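Cytosolic iron-sulfur protein assembly protein 1 (Saccharomyces cerevisiae, PDB 2HES) serves as an essential WD40-repeat component of the cytosolic iron-sulfur assembly machinery, needed for the maturation of extramitochondrial iron-sulfur proteins, and interacts with NAR1. Local coordinates at residues Ile179-Val190 with Asp231-Trp239; Cys125-Ile133 with Cys145-Val156. One frame throughout, in Å; residues are numbered along the deposited sequence.

In the fold
Seven four-stranded antiparallel sheets make up this beta-propeller, and the two contacts fall in successive parts of it. Interaction 2 ties the third strand of the 110-149 blade to its outermost strand and to the loop entering the next blade; interaction 1 joins that next blade to the one after. Their centres are about 16 Å apart, yet they touch: W180 CZ3 packs on L149 CB at 3.7 Å, and W187 NE1 lies 3.6 Å from I146 CD1. Polar bonds link them too, because S170 OG is hydrogen-bonded to both W180 NE1 and H152 NE2, while D174 holds H152 ND1. This is the Asp-His-Ser-Trp tetrad familiar from WD40 blades.

Interaction 1: Ile179-Val190 with Asp231-Trp239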
loop_
_atom_site.group_PDB
_atom_site.type_symbol
_atom_site.label_atom_id
_atom_site.label_comp_id
_atom_site.label_asym_id
_atom_site.label_seq_id
_atom_site.Cartn_x
_atom_site.Cartn_y
_atom_site.Cartn_z
ATOM N N ILE A 179 9.549 -2.916 -11.247
ATOM C CA ILE A 179 8.840 -4.207 -11.178
ATOM C C ILE A 179 9.891 -5.256 -10.965
ATOM O O ILE A 179 10.922 -5.269 -11.674
ATOM C CB ILE A 179 8.035 -4.482 -12.524
ATOM C CG1 ILE A 179 7.077 -3.349 -12.904
ATOM C CG2 ILE A 179 7.282 -5.853 -12.422
ATOM C CD1 ILE A 179 6.034 -3.058 -11.834
ATOM N N TRP A 180 9.632 -6.187 -10.040
ATOM C CA TRP A 180 10.606 -7.185 -9.680
ATOM C C TRP A 180 9.956 -8.549 -9.804
ATOM O O TRP A 180 8.775 -8.708 -9.444
ATOM C CB TRP A 180 11.005 -7.002 -8.226
ATOM C CG TRP A 180 11.435 -5.608 -7.913
ATOM C CD1 TRP A 180 10.612 -4.602 -7.503
ATOM C CD2 TRP A 180 12.781 -5.090 -7.859
ATOM N NE1 TRP A 180 11.363 -3.455 -7.253
ATOM C CE2 TRP A 180 12.685 -3.732 -7.462
ATOM C CE3 TRP A 180 14.061 -5.630 -8.151
ATOM C CZ2 TRP A 180 13.825 -2.889 -7.333
ATOM C CZ3 TRP A 180 15.185 -4.790 -8.057
ATOM C CH2 TRP A 180 15.045 -3.420 -7.631
ATOM N N LYS A 181 10.731 -9.509 -10.286
ATOM C CA LYS A 181 10.214 -10.859 -10.564
ATOM C C LYS A 181 11.333 -11.836 -10.247
ATOM O O LYS A 181 12.480 -11.451 -10.361
ATOM C CB LYS A 181 9.965 -10.935 -12.065
ATOM C CG LYS A 181 9.527 -12.268 -12.542
ATOM C CD LYS A 181 9.065 -12.125 -13.973
ATOM C CE LYS A 181 8.562 -13.480 -14.468
ATOM N NZ LYS A 181 7.718 -13.386 -15.673
ATOM N N ASP A 182 11.016 -13.087 -9.889
ATOM C CA ASP A 182 12.108 -14.048 -9.696
ATOM C C ASP A 182 12.150 -15.113 -10.780
ATOM O O ASP A 182 11.120 -15.448 -11.388
ATOM C CB ASP A 182 12.024 -14.722 -8.337
ATOM C CG ASP A 182 11.118 -15.923 -8.346
ATOM O OD1 ASP A 182 9.889 -15.736 -8.270
ATOM O OD2 ASP A 182 11.644 -17.054 -8.441
ATOM N N TYR A 183 13.362 -15.612 -11.029
ATOM C CA TYR A 183 13.556 -16.902 -11.678
ATOM C C TYR A 183 14.292 -17.776 -10.678
ATOM O O TYR A 183 15.472 -17.551 -10.414
ATOM C CB TYR A 183 14.313 -16.748 -13.002
ATOM C CG TYR A 183 13.425 -16.118 -14.048
ATOM C CD1 TYR A 183 12.560 -16.899 -14.825
ATOM C CD2 TYR A 183 13.406 -14.735 -14.231
ATOM C CE1 TYR A 183 11.714 -16.312 -15.766
ATOM C CE2 TYR A 183 12.563 -14.141 -15.169
ATOM C CZ TYR A 183 11.726 -14.937 -15.929
ATOM O OH TYR A 183 10.899 -14.349 -16.856
ATOM N N ASP A 184 13.562 -18.708 -10.067
ATOM C CA ASP A 184 14.111 -19.596 -9.027
ATOM C C ASP A 184 14.816 -18.800 -7.925
ATOM O O ASP A 184 16.016 -18.987 -7.676
ATOM C CB ASP A 184 15.050 -20.647 -9.653
ATOM C CG ASP A 184 15.309 -21.853 -8.735
ATOM O OD1 ASP A 184 14.358 -22.384 -8.105
ATOM O OD2 ASP A 184 16.475 -22.284 -8.652
ATOM N N ASP A 185 14.062 -17.896 -7.295
ATOM C CA ASP A 185 14.536 -17.073 -6.166
ATOM C C ASP A 185 15.633 -16.062 -6.510
ATOM O O ASP A 185 16.042 -15.283 -5.643
ATOM C CB ASP A 185 14.941 -17.940 -4.963
ATOM C CG ASP A 185 13.936 -19.049 -4.674
ATOM O OD1 ASP A 185 13.150 -18.902 -3.708
ATOM O OD2 ASP A 185 13.936 -20.065 -5.419
ATOM N N ASP A 186 16.107 -16.078 -7.756
ATOM C CA ASP A 186 16.934 -14.991 -8.277
ATOM C C ASP A 186 15.995 -13.831 -8.593
ATOM O O ASP A 186 15.504 -13.764 -9.715
ATOM C CB ASP A 186 17.643 -15.413 -9.566
ATOM C CG ASP A 186 18.604 -14.332 -10.114
ATOM O OD1 ASP A 186 18.726 -13.238 -9.511
ATOM O OD2 ASP A 186 19.272 -14.588 -11.157
ATOM N N TRP A 187 15.783 -12.937 -7.627
ATOM C CA TRP A 187 14.923 -11.742 -7.811
ATOM C C TRP A 187 15.679 -10.637 -8.518
ATOM O O TRP A 187 16.781 -10.268 -8.093
ATOM C CB TRP A 187 14.417 -11.220 -6.444
ATOM C CG TRP A 187 13.334 -12.029 -5.895
ATOM C CD1 TRP A 187 13.450 -13.122 -5.081
ATOM C CD2 TRP A 187 11.932 -11.861 -6.154
ATOM N NE1 TRP A 187 12.199 -13.643 -4.821
ATOM C CE2 TRP A 187 11.257 -12.886 -5.470
ATOM C CE3 TRP A 187 11.191 -10.948 -6.913
ATOM C CZ2 TRP A 187 9.869 -13.017 -5.508
ATOM C CZ3 TRP A 187 9.820 -11.068 -6.933
ATOM C CH2 TRP A 187 9.175 -12.102 -6.245
ATOM N N GLU A 188 15.107 -10.078 -9.583
ATOM C CA GLU A 188 15.737 -8.948 -10.229
ATOM C C GLU A 188 14.709 -7.992 -10.756
ATOM O O GLU A 188 13.524 -8.323 -10.766
ATOM C CB GLU A 188 16.663 -9.391 -11.347
ATOM C CG GLU A 188 16.011 -10.265 -12.366
ATOM C CD GLU A 188 17.015 -10.726 -13.400
ATOM O OE1 GLU A 188 17.949 -9.946 -13.700
ATOM O OE2 GLU A 188 16.871 -11.855 -13.909
ATOM N N CYS A 189 15.161 -6.806 -11.161
ATOM C CA CYS A 189 14.262 -5.772 -11.680
ATOM C C CYS A 189 14.029 -6.056 -13.153
ATOM O O CYS A 189 15.001 -6.210 -13.913
ATOM C CB CYS A 189 14.887 -4.365 -11.495
ATOM S SG CYS A 189 13.824 -3.125 -12.192
ATOM N N VAL A 190 12.763 -6.216 -13.544
ATOM C CA VAL A 190 12.436 -6.538 -14.939
ATOM C C VAL A 190 11.818 -5.358 -15.692
ATOM O O VAL A 190 11.634 -5.401 -16.933
ATOM C CB VAL A 190 11.543 -7.802 -15.057
ATOM C CG1 VAL A 190 12.349 -9.005 -14.532
ATOM C CG2 VAL A 190 10.244 -7.618 -14.331
ATOM N N ASP A 231 7.245 -9.536 -22.747
ATOM C CA ASP A 231 8.673 -9.633 -22.430
ATOM C C ASP A 231 9.515 -9.289 -23.649
ATOM O O ASP A 231 9.060 -9.493 -24.777
ATOM C CB ASP A 231 8.976 -11.045 -21.970
ATOM C CG ASP A 231 8.512 -11.305 -20.549
ATOM O OD1 ASP A 231 7.800 -10.478 -19.942
ATOM O OD2 ASP A 231 8.848 -12.384 -20.023
ATOM N N ASP A 232 10.705 -8.718 -23.430
ATOM C CA ASP A 232 11.624 -8.486 -24.507
ATOM C C ASP A 232 12.515 -9.720 -24.662
ATOM O O ASP A 232 12.329 -10.735 -23.983
ATOM C CB ASP A 232 12.396 -7.163 -24.319
ATOM C CG ASP A 232 13.477 -7.246 -23.235
ATOM O OD1 ASP A 232 13.693 -8.349 -22.675
ATOM O OD2 ASP A 232 14.075 -6.176 -22.956
ATOM N N GLU A 233 13.471 -9.637 -25.576
ATOM C CA GLU A 233 14.335 -10.784 -25.887
ATOM C C GLU A 233 15.189 -11.241 -24.698
ATOM O O GLU A 233 15.631 -12.417 -24.632
ATOM C CB GLU A 233 15.209 -10.457 -27.099
ATOM N N ASP A 234 15.408 -10.323 -23.755
ATOM C CA ASP A 234 16.285 -10.571 -22.613
ATOM C C ASP A 234 15.516 -10.995 -21.356
ATOM O O ASP A 234 16.106 -11.147 -20.274
ATOM C CB ASP A 234 17.142 -9.342 -22.349
ATOM N N ASP A 235 14.201 -11.205 -21.519
ATOM C CA ASP A 235 13.333 -11.668 -20.444
ATOM C C ASP A 235 12.999 -10.521 -19.476
ATOM O O ASP A 235 12.589 -10.735 -18.353
ATOM C CB ASP A 235 13.972 -12.847 -19.714
ATOM C CG ASP A 235 12.955 -13.796 -19.139
ATOM O OD1 ASP A 235 11.744 -13.479 -19.208
ATOM O OD2 ASP A 235 13.361 -14.859 -18.610
ATOM N N GLN A 236 13.199 -9.306 -19.946
ATOM C CA GLN A 236 12.782 -8.109 -19.250
ATOM C C GLN A 236 11.367 -7.824 -19.708
ATOM O O GLN A 236 10.943 -8.364 -20.737
ATOM C CB GLN A 236 13.656 -6.967 -19.702
ATOM C CG GLN A 236 15.101 -7.046 -19.174
ATOM C CD GLN A 236 15.169 -6.490 -17.759
ATOM O OE1 GLN A 236 15.379 -7.233 -16.834
ATOM N NE2 GLN A 236 14.904 -5.183 -17.597
ATOM N N GLN A 237 10.662 -6.968 -18.974
ATOM C CA GLN A 237 9.267 -6.656 -19.322
ATOM C C GLN A 237 9.173 -5.289 -19.935
ATOM O O GLN A 237 9.741 -4.330 -19.399
ATOM C CB GLN A 237 8.380 -6.691 -18.079
ATOM C CG GLN A 237 8.259 -8.103 -17.448
ATOM C CD GLN A 237 7.268 -8.172 -16.297
ATOM O OE1 GLN A 237 6.778 -7.149 -15.817
ATOM N NE2 GLN A 237 6.964 -9.417 -15.846
ATOM N N GLU A 238 8.421 -5.192 -21.023
ATOM C CA GLU A 238 8.147 -3.917 -21.663
ATOM C C GLU A 238 6.855 -3.384 -21.092
ATOM O O GLU A 238 5.851 -4.073 -21.072
ATOM C CB GLU A 238 8.044 -4.088 -23.171
ATOM C CG GLU A 238 9.273 -4.789 -23.750
ATOM C CD GLU A 238 9.425 -4.641 -25.250
ATOM O OE1 GLU A 238 8.565 -3.982 -25.906
ATOM O OE2 GLU A 238 10.408 -5.204 -25.784
ATOM N N TRP A 239 6.889 -2.146 -20.629
ATOM C CA TRP A 239 5.734 -1.531 -19.993
ATOM C C TRP A 239 5.621 -0.071 -20.525
ATOM O O TRP A 239 6.674 0.581 -20.769
ATOM C CB TRP A 239 5.986 -1.643 -18.463
ATOM C CG TRP A 239 4.835 -1.755 -17.678
ATOM C CD1 TRP A 239 3.884 -0.803 -17.636
ATOM C CD2 TRP A 239 4.400 -2.806 -16.746
ATOM N NE1 TRP A 239 2.896 -1.162 -16.779
ATOM C CE2 TRP A 239 3.165 -2.369 -16.222
ATOM C CE3 TRP A 239 4.905 -4.073 -16.326
ATOM C CZ2 TRP A 239 2.428 -3.093 -15.302
ATOM C CZ3 TRP A 239 4.149 -4.800 -15.384
ATOM C CH2 TRP A 239 2.911 -4.296 -14.907
HETATM O O HOH W 1 8.342 -11.807 -17.428
HETATM O O HOH W 2 14.941 -3.283 -15.701
#
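V190 meets Q237 through backbone and side chain together. Its carbonyl O accepts from Q237 N at 2.8 Å in a nearly straight bond (166° at the hydrogen), with the donor tilted from the carbonyl plane. Alongside, V190 CG2 rests on the glutamine chain, 3.6 Å from its amide carbon Q237 CD. CG of Q237 stands beside its own backbone N (chi1 -66°) and the chain then runs out extended, which carries the amide across the side chains of I179 and K181 at about a right angle. Q237 OE1 sits 3.7 Å from I179 CG2 and in the plane of the W239 ring at its edge; it is buried here with no polar partner in the model. Q237 NE2 donates to a water at 3.2 Å, and that water donates to D231 OD2, whose sister oxygen is held by Y228. W239 in turn lies against I179 CG1. With an alanine here in place of Q237, that water would probably lose one of its holders and a gap open between V190 CG2 and I179 CG2.

D235 forms the outer end of the contact. Y183 and D235 approach from opposite directions, and the phenol OH reaches D235 OD1 at 2.6 Å in a weak hydrogen bond, ring and carboxylate planes being 53° apart. The loop behind D235 is stiffened from within: D232 OD1 takes D234 N, making an Asx turn, and Q236 N from the opposite face of its carboxylate; the turn overlaps the type I beta turn D232-D235. Q236 folds back over V190, and its NE2 binds a second water at 2.7 Å. Hairpin 179-190 at the outer edge of one blade thus meets the outermost strand of the next, the side-by-side blade packing of a seven-bladed WD40 beta-propeller.

Interaction 2: Cys125-Ile133 with Cys145-Val156; sequences CSRDKSVWI and CISVLQEHSQDV
I133 and S147, like V131 and L149, are hydrogen-bonded antiparallel pairs: V131 gives its N-H to L149 O (N to O 2.9 Å) and takes L149 N on its own O, while I133 N reaches S147 O almost straight, at 172°. At I133 O the pairing slips into a classic beta bulge, with I146 N bonded at 2.8 Å and S147 N only weakly. Further on, V156 N meets S126 O from above the carbonyl plane, and K129 N takes the same oxygen from its opposite face. Water bridges K129 O, L149 O and E151 N where the chains part.

This is the third-to-fourth strand hairpin of a WD40 blade, continued by the loop that leads to the first strand of the next.

Apolar contacts follow the two faces. V148 lies beside W132 and points the same way, setting CG2 over the six-membered ring, 3.8 Å from its centroid, in a CH-pi contact; C145 SG comes obliquely to W132 CE3 at 3.6 Å. On the other face, I133 CG1 packs against L149 CD1 (3.8 Å). Where the loop enters the next blade, V156 CG1, anti to its own N (chi1 -178°), presses on C125 CB at 3.5 Å. The K129 chain runs over the backbone of S153 and Q154.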
loop_
_atom_site.group_PDB
_atom_site.type_symbol
_atom_site.label_atom_id
_atom_site.label_comp_id
_atom_site.label_asym_id
_atom_site.label_seq_id
_atom_site.Cartn_x
_atom_site.Cartn_y
_atom_site.Cartn_z
ATOM N N CYS A 125 10.707 -2.224 2.341
ATOM C CA CYS A 125 11.452 -1.182 1.611
ATOM C C CYS A 125 11.792 -0.073 2.559
ATOM O O CYS A 125 11.223 0.029 3.657
ATOM C CB CYS A 125 10.706 -0.639 0.389
ATOM S SG CYS A 125 9.209 0.238 0.834
ATOM N N SER A 126 12.740 0.748 2.113
ATOM C CA SER A 126 13.464 1.583 3.028
ATOM C C SER A 126 13.938 2.897 2.386
ATOM O O SER A 126 14.220 2.992 1.169
ATOM C CB SER A 126 14.648 0.790 3.571
ATOM O OG SER A 126 15.369 1.537 4.528
ATOM N N ARG A 127 14.101 3.883 3.259
ATOM C CA ARG A 127 14.865 5.093 2.942
ATOM C C ARG A 127 16.281 4.801 2.392
ATOM O O ARG A 127 16.886 5.643 1.695
ATOM C CB ARG A 127 14.942 5.966 4.180
ATOM C CG ARG A 127 15.626 7.318 3.923
ATOM C CD ARG A 127 15.085 8.370 4.867
ATOM N NE ARG A 127 15.595 9.709 4.545
ATOM C CZ ARG A 127 15.812 10.662 5.444
ATOM N NH1 ARG A 127 15.581 10.434 6.742
ATOM N NH2 ARG A 127 16.284 11.848 5.055
ATOM N N ASP A 128 16.789 3.600 2.656
ATOM C CA ASP A 128 18.122 3.190 2.222
ATOM C C ASP A 128 18.210 2.780 0.752
ATOM O O ASP A 128 19.251 2.341 0.290
ATOM C CB ASP A 128 18.671 2.104 3.162
ATOM C CG ASP A 128 18.045 0.748 2.925
ATOM O OD1 ASP A 128 17.311 0.588 1.920
ATOM O OD2 ASP A 128 18.305 -0.183 3.735
ATOM N N LYS A 129 17.118 2.990 0.019
ATOM C CA LYS A 129 17.047 2.770 -1.441
ATOM C C LYS A 129 16.848 1.298 -1.819
ATOM O O LYS A 129 16.788 0.967 -2.999
ATOM C CB LYS A 129 18.230 3.403 -2.223
ATOM C CG LYS A 129 18.709 4.788 -1.701
ATOM C CD LYS A 129 20.004 5.176 -2.444
ATOM C CE LYS A 129 20.513 6.574 -2.069
ATOM N NZ LYS A 129 21.069 6.680 -0.675
ATOM N N SER A 130 16.714 0.418 -0.829
ATOM C CA SER A 130 16.571 -0.997 -1.150
ATOM C C SER A 130 15.176 -1.561 -0.902
ATOM O O SER A 130 14.328 -0.976 -0.205
ATOM C CB SER A 130 17.566 -1.839 -0.357
ATOM O OG SER A 130 17.122 -1.886 0.993
ATOM N N VAL A 131 14.999 -2.755 -1.467
ATOM C CA VAL A 131 13.849 -3.619 -1.239
ATOM C C VAL A 131 14.467 -4.965 -0.847
ATOM O O VAL A 131 15.314 -5.503 -1.569
ATOM C CB VAL A 131 12.991 -3.758 -2.532
ATOM C CG1 VAL A 131 11.809 -4.731 -2.307
ATOM C CG2 VAL A 131 12.416 -2.385 -2.928
ATOM N N TRP A 132 14.061 -5.455 0.314
ATOM C CA TRP A 132 14.432 -6.789 0.806
ATOM C C TRP A 132 13.278 -7.765 0.626
ATOM O O TRP A 132 12.097 -7.406 0.788
ATOM C CB TRP A 132 14.870 -6.698 2.268
ATOM C CG TRP A 132 16.190 -5.979 2.498
ATOM C CD1 TRP A 132 16.625 -4.785 1.924
ATOM C CD2 TRP A 132 17.219 -6.377 3.400
ATOM N NE1 TRP A 132 17.873 -4.460 2.410
ATOM C CE2 TRP A 132 18.253 -5.412 3.318
ATOM C CE3 TRP A 132 17.376 -7.480 4.268
ATOM C CZ2 TRP A 132 19.435 -5.511 4.064
ATOM C CZ3 TRP A 132 18.553 -7.572 5.025
ATOM C CH2 TRP A 132 19.563 -6.589 4.918
ATOM N N ILE A 133 13.620 -9.009 0.264
ATOM C CA ILE A 133 12.627 -10.088 0.158
ATOM C C ILE A 133 12.944 -11.114 1.227
ATOM O O ILE A 133 14.100 -11.604 1.309
ATOM C CB ILE A 133 12.594 -10.790 -1.237
ATOM C CG1 ILE A 133 12.425 -9.789 -2.390
ATOM C CG2 ILE A 133 11.453 -11.820 -1.279
ATOM C CD1 ILE A 133 11.120 -9.099 -2.402
ATOM N N CYS A 145 16.247 -14.087 4.701
ATOM C CA CYS A 145 16.392 -13.064 3.678
ATOM C C CYS A 145 16.866 -13.715 2.412
ATOM O O CYS A 145 17.966 -14.299 2.380
ATOM C CB CYS A 145 17.374 -11.975 4.111
ATOM S SG CYS A 145 17.526 -10.759 2.802
ATOM N N ILE A 146 16.063 -13.642 1.355
ATOM C CA ILE A 146 16.492 -14.321 0.137
ATOM C C ILE A 146 17.036 -13.392 -0.958
ATOM O O ILE A 146 17.740 -13.828 -1.880
ATOM C CB ILE A 146 15.413 -15.204 -0.427
ATOM C CG1 ILE A 146 14.154 -14.412 -0.681
ATOM C CG2 ILE A 146 15.126 -16.378 0.504
ATOM C CD1 ILE A 146 13.255 -15.054 -1.731
ATOM N N SER A 147 16.674 -12.115 -0.882
ATOM C CA SER A 147 17.230 -11.131 -1.819
ATOM C C SER A 147 17.283 -9.726 -1.240
ATOM O O SER A 147 16.450 -9.346 -0.407
ATOM C CB SER A 147 16.442 -11.126 -3.132
ATOM O OG SER A 147 17.094 -10.257 -4.026
ATOM N N VAL A 148 18.302 -8.988 -1.657
ATOM C CA VAL A 148 18.492 -7.591 -1.269
ATOM C C VAL A 148 18.604 -6.804 -2.569
ATOM O O VAL A 148 19.592 -6.967 -3.320
ATOM C CB VAL A 148 19.751 -7.405 -0.417
ATOM C CG1 VAL A 148 19.966 -5.918 -0.137
ATOM C CG2 VAL A 148 19.609 -8.113 0.916
ATOM N N LEU A 149 17.599 -5.960 -2.832
ATOM C CA LEU A 149 17.365 -5.438 -4.176
ATOM C C LEU A 149 17.644 -3.947 -4.170
ATOM O O LEU A 149 16.898 -3.160 -3.555
ATOM C CB LEU A 149 15.922 -5.678 -4.563
ATOM C CG LEU A 149 15.576 -7.153 -4.674
ATOM C CD1 LEU A 149 14.088 -7.311 -4.733
ATOM C CD2 LEU A 149 16.320 -7.750 -5.921
ATOM N N GLN A 150 18.763 -3.598 -4.799
ATOM C CA GLN A 150 19.308 -2.235 -4.709
ATOM C C GLN A 150 19.463 -1.675 -6.107
ATOM O O GLN A 150 20.551 -1.709 -6.685
ATOM C CB GLN A 150 20.655 -2.284 -3.956
ATOM C CG GLN A 150 20.530 -2.826 -2.548
ATOM C CD GLN A 150 21.800 -2.660 -1.744
ATOM O OE1 GLN A 150 22.464 -3.641 -1.411
ATOM N NE2 GLN A 150 22.163 -1.410 -1.455
ATOM N N GLU A 151 18.368 -1.168 -6.675
ATOM C CA GLU A 151 18.443 -0.520 -7.996
ATOM C C GLU A 151 17.923 0.903 -8.009
ATOM O O GLU A 151 18.387 1.735 -8.832
ATOM C CB GLU A 151 17.750 -1.345 -9.085
ATOM C CG GLU A 151 18.235 -2.817 -9.206
ATOM C CD GLU A 151 19.745 -2.973 -9.423
ATOM O OE1 GLU A 151 20.339 -2.248 -10.258
ATOM O OE2 GLU A 151 20.340 -3.851 -8.757
ATOM N N HIS A 152 16.981 1.193 -7.111
ATOM C CA HIS A 152 16.449 2.549 -6.945
ATOM C C HIS A 152 17.638 3.431 -6.582
ATOM O O HIS A 152 18.619 2.955 -5.995
ATOM C CB HIS A 152 15.331 2.632 -5.876
ATOM C CG HIS A 152 13.995 2.171 -6.384
ATOM N ND1 HIS A 152 13.311 2.838 -7.381
ATOM C CD2 HIS A 152 13.231 1.100 -6.053
ATOM C CE1 HIS A 152 12.178 2.196 -7.634
ATOM N NE2 HIS A 152 12.115 1.135 -6.860
ATOM N N SER A 153 17.566 4.684 -6.980
ATOM C CA SER A 153 18.648 5.619 -6.665
ATOM C C SER A 153 18.310 6.559 -5.523
ATOM O O SER A 153 19.173 7.394 -5.127
ATOM C CB SER A 153 19.023 6.417 -7.918
ATOM O OG SER A 153 17.943 7.258 -8.283
ATOM N N GLN A 154 17.074 6.480 -5.028
ATOM C CA GLN A 154 16.578 7.248 -3.861
ATOM C C GLN A 154 15.657 6.416 -2.972
ATOM O O GLN A 154 15.297 5.267 -3.340
ATOM C CB GLN A 154 15.855 8.547 -4.279
ATOM C CG GLN A 154 16.700 9.552 -5.054
ATOM C CD GLN A 154 17.797 10.191 -4.219
ATOM O OE1 GLN A 154 17.610 10.533 -3.033
ATOM N NE2 GLN A 154 18.960 10.363 -4.839
ATOM N N ASP A 155 15.317 6.986 -1.798
ATOM C CA ASP A 155 14.287 6.522 -0.818
ATOM C C ASP A 155 13.148 5.738 -1.535
ATOM O O ASP A 155 12.485 6.241 -2.436
ATOM C CB ASP A 155 13.828 7.796 -0.057
ATOM C CG ASP A 155 12.576 7.634 0.849
ATOM O OD1 ASP A 155 12.238 6.556 1.444
ATOM O OD2 ASP A 155 11.917 8.692 1.040
ATOM N N VAL A 156 12.968 4.470 -1.167
ATOM C CA VAL A 156 11.814 3.694 -1.698
ATOM C C VAL A 156 10.578 3.886 -0.783
ATOM O O VAL A 156 10.601 3.549 0.430
ATOM C CB VAL A 156 12.181 2.201 -1.828
ATOM C CG1 VAL A 156 10.972 1.419 -2.443
ATOM C CG2 VAL A 156 13.405 1.983 -2.696
HETATM O O HOH W 3 20.254 0.521 -1.627
HETATM O O HOH W 4 16.052 -0.763 -4.899
HETATM O O HOH W 5 19.854 0.922 -4.553
#